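Transcriptional regulator (Pseudomonas aeruginosa, PDB 3E7Q) probably binds DNA as a TetR-family transcriptional regulator, pairing an N-terminal helix-turn-helix region with an all-helical C-terminal domain. Local coordinates at residues R91-F96 with I192-V197; F95-F100 with T185-V190. One frame throughout, in Å; residues are numbered along the deposited sequence.

Overall arrangement
Contacts 1 and 2 are successive parts of one antiparallel seam between helix 88-99 and the C-terminal helix 186-204, in the region assigned to the BetI-type C-terminal domain of this TetR-family protein. Their centres lie about 8 Å apart, and Phe96 takes part in both. Contact 1 (91-96 with 192-197) is the more buried, filled by a phenylalanine ring against cysteine and valine and edged by a serine, a glutamate and a water. Contact 2 (95-100 with 185-190) is partly buried, where helix 88-99 ends and helix 186-204 begins; it joins a phenylalanine-on-glycine contact to a salt bridge. Cys193 SG touches Phe100 CE2 at 4.0 Å, linking the two.

Contact 1: residues R91-F96 with I192-V197; sequences RLSAFF and ICEAWV
The Phe96 ring lies flat against Cys193, whose CB sits 3.5 Å from the ring centroid and only 5° off its normal, a CH-pi contact. The sulfur is set farther out, with SG 4.5 Å from the same centroid but still over that face. On the opposite face lies the backbone O of Leu92, one turn back in the same helix. Val197 comes in at the ring's edge, its CG2 3.7 Å from Phe96 CZ. With CG1 anti to the backbone N (chi1 -172°), CG2 is placed at that edge, and both methyls lie against Leu92 CD1, each at 4.0 Å. Beyond the ring, Glu194 bends at chi2 to bring its carboxylate to the rim, nearly perpendicular to the ring plane (83°). Its OE2 lies 2.9 Å from Ser93 OG, but that hydroxyl also hydrogen-bonds Arg89 O, its stronger partner, so its one proton need not go to the carboxylate. A water donates to Ser93 OG and to Glu194 OE1, and Arg89 forms a salt bridge with OE1. This antiparallel pair of the C-terminal helical domain thus has an apolar centre with a hydrated polar margin, where the arginine and water probably stabilise the carboxylate's negative charge.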
loop_
_atom_site.group_PDB
_atom_site.type_symbol
_atom_site.label_atom_id
_atom_site.label_comp_id
_atom_site.label_asym_id
_atom_site.label_seq_id
_atom_site.Cartn_x
_atom_site.Cartn_y
_atom_site.Cartn_z
ATOM N N ARG B 91 -11.923 2.451 22.763
ATOM C CA ARG B 91 -11.036 1.390 22.250
ATOM C C ARG B 91 -10.610 1.618 20.784
ATOM O O ARG B 91 -9.428 1.477 20.448
ATOM C CB ARG B 91 -11.699 0.008 22.359
ATOM C CG ARG B 91 -12.053 -0.462 23.744
ATOM C CD ARG B 91 -12.560 -1.908 23.784
ATOM N NE ARG B 91 -12.207 -2.487 25.077
ATOM C CZ ARG B 91 -12.862 -3.493 25.686
ATOM N NH1 ARG B 91 -13.903 -4.101 25.104
ATOM N NH2 ARG B 91 -12.482 -3.913 26.907
ATOM N N LEU B 92 -11.556 1.980 19.917
ATOM C CA LEU B 92 -11.206 2.362 18.542
ATOM C C LEU B 92 -10.273 3.615 18.504
ATOM O O LEU B 92 -9.314 3.625 17.751
ATOM C CB LEU B 92 -12.439 2.613 17.640
ATOM C CG LEU B 92 -13.250 1.410 17.147
ATOM C CD1 LEU B 92 -14.537 1.875 16.614
ATOM C CD2 LEU B 92 -12.483 0.523 16.130
ATOM N N SER B 93 -10.589 4.643 19.283
ATOM C CA SER B 93 -9.737 5.846 19.385
ATOM C C SER B 93 -8.363 5.568 19.869
ATOM O O SER B 93 -7.432 6.176 19.395
ATOM C CB SER B 93 -10.358 6.891 20.310
ATOM O OG SER B 93 -11.647 7.119 19.838
ATOM N N ALA B 94 -8.229 4.661 20.819
ATOM C CA ALA B 94 -6.918 4.268 21.288
ATOM C C ALA B 94 -6.183 3.533 20.156
ATOM O O ALA B 94 -5.049 3.845 19.904
ATOM C CB ALA B 94 -7.016 3.420 22.558
ATOM N N PHE B 95 -6.834 2.584 19.475
ATOM C CA PHE B 95 -6.305 1.956 18.256
ATOM C C PHE B 95 -5.799 2.972 17.232
ATOM O O PHE B 95 -4.703 2.838 16.774
ATOM C CB PHE B 95 -7.356 1.079 17.602
ATOM C CG PHE B 95 -6.837 0.132 16.561
ATOM C CD1 PHE B 95 -6.607 -1.227 16.870
ATOM C CD2 PHE B 95 -6.696 0.538 15.207
ATOM C CE1 PHE B 95 -6.147 -2.128 15.863
ATOM C CE2 PHE B 95 -6.238 -0.338 14.247
ATOM C CZ PHE B 95 -5.952 -1.666 14.579
ATOM N N PHE B 96 -6.602 3.982 16.905
ATOM C CA PHE B 96 -6.215 5.038 15.944
ATOM C C PHE B 96 -4.996 5.814 16.418
ATOM O O PHE B 96 -4.041 5.983 15.660
ATOM C CB PHE B 96 -7.397 6.008 15.686
ATOM C CG PHE B 96 -8.667 5.298 15.160
ATOM C CD1 PHE B 96 -8.571 4.155 14.337
ATOM C CD2 PHE B 96 -9.930 5.792 15.473
ATOM C CE1 PHE B 96 -9.696 3.505 13.921
ATOM C CE2 PHE B 96 -11.072 5.155 15.028
ATOM C CZ PHE B 96 -10.966 4.024 14.239
ATOM N N ILE B 192 -9.497 11.462 10.380
ATOM C CA ILE B 192 -10.111 10.711 9.259
ATOM C C ILE B 192 -10.742 9.392 9.741
ATOM O O ILE B 192 -11.857 8.989 9.315
ATOM C CB ILE B 192 -9.064 10.480 8.135
ATOM C CG1 ILE B 192 -8.768 11.816 7.409
ATOM C CG2 ILE B 192 -9.499 9.376 7.169
ATOM C CD1 ILE B 192 -7.562 11.741 6.386
ATOM N N CYS B 193 -10.071 8.738 10.682
ATOM C CA CYS B 193 -10.565 7.454 11.176
ATOM C C CYS B 193 -11.753 7.599 12.056
ATOM O O CYS B 193 -12.706 6.838 11.917
ATOM C CB CYS B 193 -9.471 6.673 11.884
ATOM S SG CYS B 193 -8.170 6.157 10.735
ATOM N N GLU B 194 -11.736 8.583 12.939
ATOM C CA GLU B 194 -12.911 8.898 13.722
ATOM C C GLU B 194 -14.063 9.268 12.826
ATOM O O GLU B 194 -15.204 8.966 13.156
ATOM C CB GLU B 194 -12.687 10.079 14.678
ATOM C CG GLU B 194 -11.610 9.940 15.691
ATOM C CD GLU B 194 -11.835 8.861 16.727
ATOM O OE1 GLU B 194 -12.897 8.215 16.772
ATOM O OE2 GLU B 194 -10.913 8.657 17.552
ATOM N N ALA B 195 -13.779 9.990 11.739
ATOM C CA ALA B 195 -14.843 10.430 10.821
ATOM C C ALA B 195 -15.528 9.258 10.129
ATOM O O ALA B 195 -16.743 9.294 9.830
ATOM C CB ALA B 195 -14.323 11.440 9.818
ATOM N N TRP B 196 -14.742 8.218 9.849
ATOM C CA TRP B 196 -15.270 6.989 9.312
ATOM C C TRP B 196 -16.259 6.276 10.267
ATOM O O TRP B 196 -17.305 5.779 9.864
ATOM C CB TRP B 196 -14.090 6.037 9.063
ATOM C CG TRP B 196 -14.473 4.761 8.458
ATOM C CD1 TRP B 196 -14.527 4.519 7.144
ATOM C CD2 TRP B 196 -14.834 3.509 9.119
ATOM N NE1 TRP B 196 -14.889 3.217 6.922
ATOM C CE2 TRP B 196 -15.108 2.580 8.104
ATOM C CE3 TRP B 196 -14.962 3.104 10.442
ATOM C CZ2 TRP B 196 -15.517 1.267 8.355
ATOM C CZ3 TRP B 196 -15.364 1.791 10.700
ATOM C CH2 TRP B 196 -15.618 0.881 9.650
ATOM N N VAL B 197 -15.833 6.135 11.510
ATOM C CA VAL B 197 -16.708 5.587 12.567
ATOM C C VAL B 197 -17.956 6.409 12.723
ATOM O O VAL B 197 -19.034 5.836 12.855
ATOM C CB VAL B 197 -15.985 5.442 13.956
ATOM C CG1 VAL B 197 -16.834 4.703 14.930
ATOM C CG2 VAL B 197 -14.613 4.725 13.778
HETATM O O HOH W 1 -13.768 6.209 18.286
#

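Contact 2: residues F95-F100 with T185-V190; sequences FFEASF and TPRQGV
Phe100 lays one ring face over the backbone of Gly189, with Gly189 CA 3.9 Å from the ring centroid and 16° off the normal, a CH-pi contact. The pair belongs to an antiparallel helix packing in the BetI-type C-terminal domain, at 152° between segment directions, where helix 88-99 ends against the first turn of helix 186-204. Gly189 brings no side chain to this face, and the ring lies directly on its backbone. Val190 N lies over the same face, nearer the rim. Val190 wedges alongside, its CG2 4.1 Å from Phe100 CB and its CG1 against Phe96 CB and the Glu97 carboxylate. Leu170 and Leu173 of helix 159-179 add further packing to Phe100. The first turn of helix 186-204 is closed by a capping box: Gln188 N donates to Thr185 OG1, and Thr185 N returns a bond to Gln188 OE1. At the outer margin, Arg187 starts away from the partner helix, but bends at chi2 and chi3 bring its guanidinium back to Glu97. The two flat groups are nearly coplanar, 29° apart, and meet end-on in a bidentate salt bridge. Arg187 NH2 reaches Glu97 OE1 on its syn lone pair at 3.1 Å, while NH1 holds Glu97 OE2 at 2.7 Å, with that oxygen in the guanidinium plane.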
loop_
_atom_site.group_PDB
_atom_site.type_symbol
_atom_site.label_atom_id
_atom_site.label_comp_id
_atom_site.label_asym_id
_atom_site.label_seq_id
_atom_site.Cartn_x
_atom_site.Cartn_y
_atom_site.Cartn_z
ATOM N N PHE B 95 -6.834 2.584 19.475
ATOM C CA PHE B 95 -6.305 1.956 18.256
ATOM C C PHE B 95 -5.799 2.972 17.232
ATOM O O PHE B 95 -4.703 2.838 16.774
ATOM C CB PHE B 95 -7.356 1.079 17.602
ATOM C CG PHE B 95 -6.837 0.132 16.561
ATOM C CD1 PHE B 95 -6.607 -1.227 16.870
ATOM C CD2 PHE B 95 -6.696 0.538 15.207
ATOM C CE1 PHE B 95 -6.147 -2.128 15.863
ATOM C CE2 PHE B 95 -6.238 -0.338 14.247
ATOM C CZ PHE B 95 -5.952 -1.666 14.579
ATOM N N PHE B 96 -6.602 3.982 16.905
ATOM C CA PHE B 96 -6.215 5.038 15.944
ATOM C C PHE B 96 -4.996 5.814 16.418
ATOM O O PHE B 96 -4.041 5.983 15.660
ATOM C CB PHE B 96 -7.397 6.008 15.686
ATOM C CG PHE B 96 -8.667 5.298 15.160
ATOM C CD1 PHE B 96 -8.571 4.155 14.337
ATOM C CD2 PHE B 96 -9.930 5.792 15.473
ATOM C CE1 PHE B 96 -9.696 3.505 13.921
ATOM C CE2 PHE B 96 -11.072 5.155 15.028
ATOM C CZ PHE B 96 -10.966 4.024 14.239
ATOM N N GLU B 97 -5.024 6.263 17.666
ATOM C CA GLU B 97 -3.851 6.909 18.281
ATOM C C GLU B 97 -2.586 6.058 18.212
ATOM O O GLU B 97 -1.545 6.545 17.768
ATOM C CB GLU B 97 -4.134 7.298 19.734
ATOM C CG GLU B 97 -5.171 8.407 19.862
ATOM C CD GLU B 97 -4.652 9.804 19.494
ATOM O OE1 GLU B 97 -3.402 9.998 19.342
ATOM O OE2 GLU B 97 -5.527 10.711 19.373
ATOM N N ALA B 98 -2.672 4.789 18.616
ATOM C CA ALA B 98 -1.499 3.909 18.457
ATOM C C ALA B 98 -1.044 3.828 16.996
ATOM O O ALA B 98 0.180 3.863 16.701
ATOM C CB ALA B 98 -1.721 2.539 19.027
ATOM N N SER B 99 -2.019 3.769 16.093
ATOM C CA SER B 99 -1.750 3.625 14.643
ATOM C C SER B 99 -0.964 4.774 14.017
ATOM O O SER B 99 -0.263 4.564 13.045
ATOM C CB SER B 99 -3.062 3.499 13.850
ATOM O OG SER B 99 -3.720 2.262 14.079
ATOM N N PHE B 100 -1.101 5.974 14.560
ATOM C CA PHE B 100 -0.490 7.172 14.013
ATOM C C PHE B 100 0.557 7.761 14.982
ATOM O O PHE B 100 1.050 8.860 14.792
ATOM C CB PHE B 100 -1.593 8.182 13.646
ATOM C CG PHE B 100 -2.392 7.760 12.433
ATOM C CD1 PHE B 100 -1.941 8.028 11.179
ATOM C CD2 PHE B 100 -3.607 7.062 12.561
ATOM C CE1 PHE B 100 -2.680 7.589 10.040
ATOM C CE2 PHE B 100 -4.310 6.642 11.463
ATOM C CZ PHE B 100 -3.853 6.920 10.218
ATOM N N THR B 185 -1.165 15.370 8.550
ATOM C CA THR B 185 -0.530 15.115 9.847
ATOM C C THR B 185 -1.058 13.821 10.496
ATOM O O THR B 185 -2.118 13.363 10.175
ATOM C CB THR B 185 -0.807 16.254 10.838
ATOM O OG1 THR B 185 -2.206 16.353 11.023
ATOM C CG2 THR B 185 -0.283 17.634 10.354
ATOM N N PRO B 186 -0.271 13.199 11.386
ATOM C CA PRO B 186 -0.802 12.151 12.268
ATOM C C PRO B 186 -2.150 12.490 12.929
ATOM O O PRO B 186 -2.999 11.643 12.999
ATOM C CB PRO B 186 0.278 12.025 13.343
ATOM C CG PRO B 186 1.606 12.351 12.580
ATOM C CD PRO B 186 1.192 13.411 11.559
ATOM N N ARG B 187 -2.334 13.710 13.425
ATOM C CA ARG B 187 -3.628 14.115 14.016
ATOM C C ARG B 187 -4.784 13.983 13.004
ATOM O O ARG B 187 -5.829 13.448 13.292
ATOM C CB ARG B 187 -3.528 15.539 14.564
ATOM C CG ARG B 187 -4.851 16.117 15.146
ATOM C CD ARG B 187 -5.511 15.230 16.242
ATOM N NE ARG B 187 -4.487 14.563 17.057
ATOM C CZ ARG B 187 -4.659 13.448 17.764
ATOM N NH1 ARG B 187 -5.829 12.858 17.831
ATOM N NH2 ARG B 187 -3.634 12.944 18.439
ATOM N N GLN B 188 -4.551 14.483 11.799
ATOM C CA GLN B 188 -5.488 14.325 10.728
ATOM C C GLN B 188 -5.841 12.874 10.380
ATOM O O GLN B 188 -6.949 12.609 10.036
ATOM C CB GLN B 188 -4.988 15.071 9.497
ATOM C CG GLN B 188 -5.204 16.578 9.650
ATOM C CD GLN B 188 -4.700 17.355 8.451
ATOM O OE1 GLN B 188 -3.703 16.977 7.844
ATOM N NE2 GLN B 188 -5.382 18.437 8.097
ATOM N N GLY B 189 -4.893 11.950 10.482
ATOM C CA GLY B 189 -5.145 10.531 10.224
ATOM C C GLY B 189 -6.123 9.954 11.236
ATOM O O GLY B 189 -7.105 9.275 10.856
ATOM N N VAL B 190 -5.881 10.259 12.509
ATOM C CA VAL B 190 -6.865 9.954 13.588
ATOM C C VAL B 190 -8.234 10.563 13.245
ATOM O O VAL B 190 -9.249 9.859 13.218
ATOM C CB VAL B 190 -6.399 10.420 14.992
ATOM C CG1 VAL B 190 -7.394 9.967 16.055
ATOM C CG2 VAL B 190 -4.995 9.885 15.283
#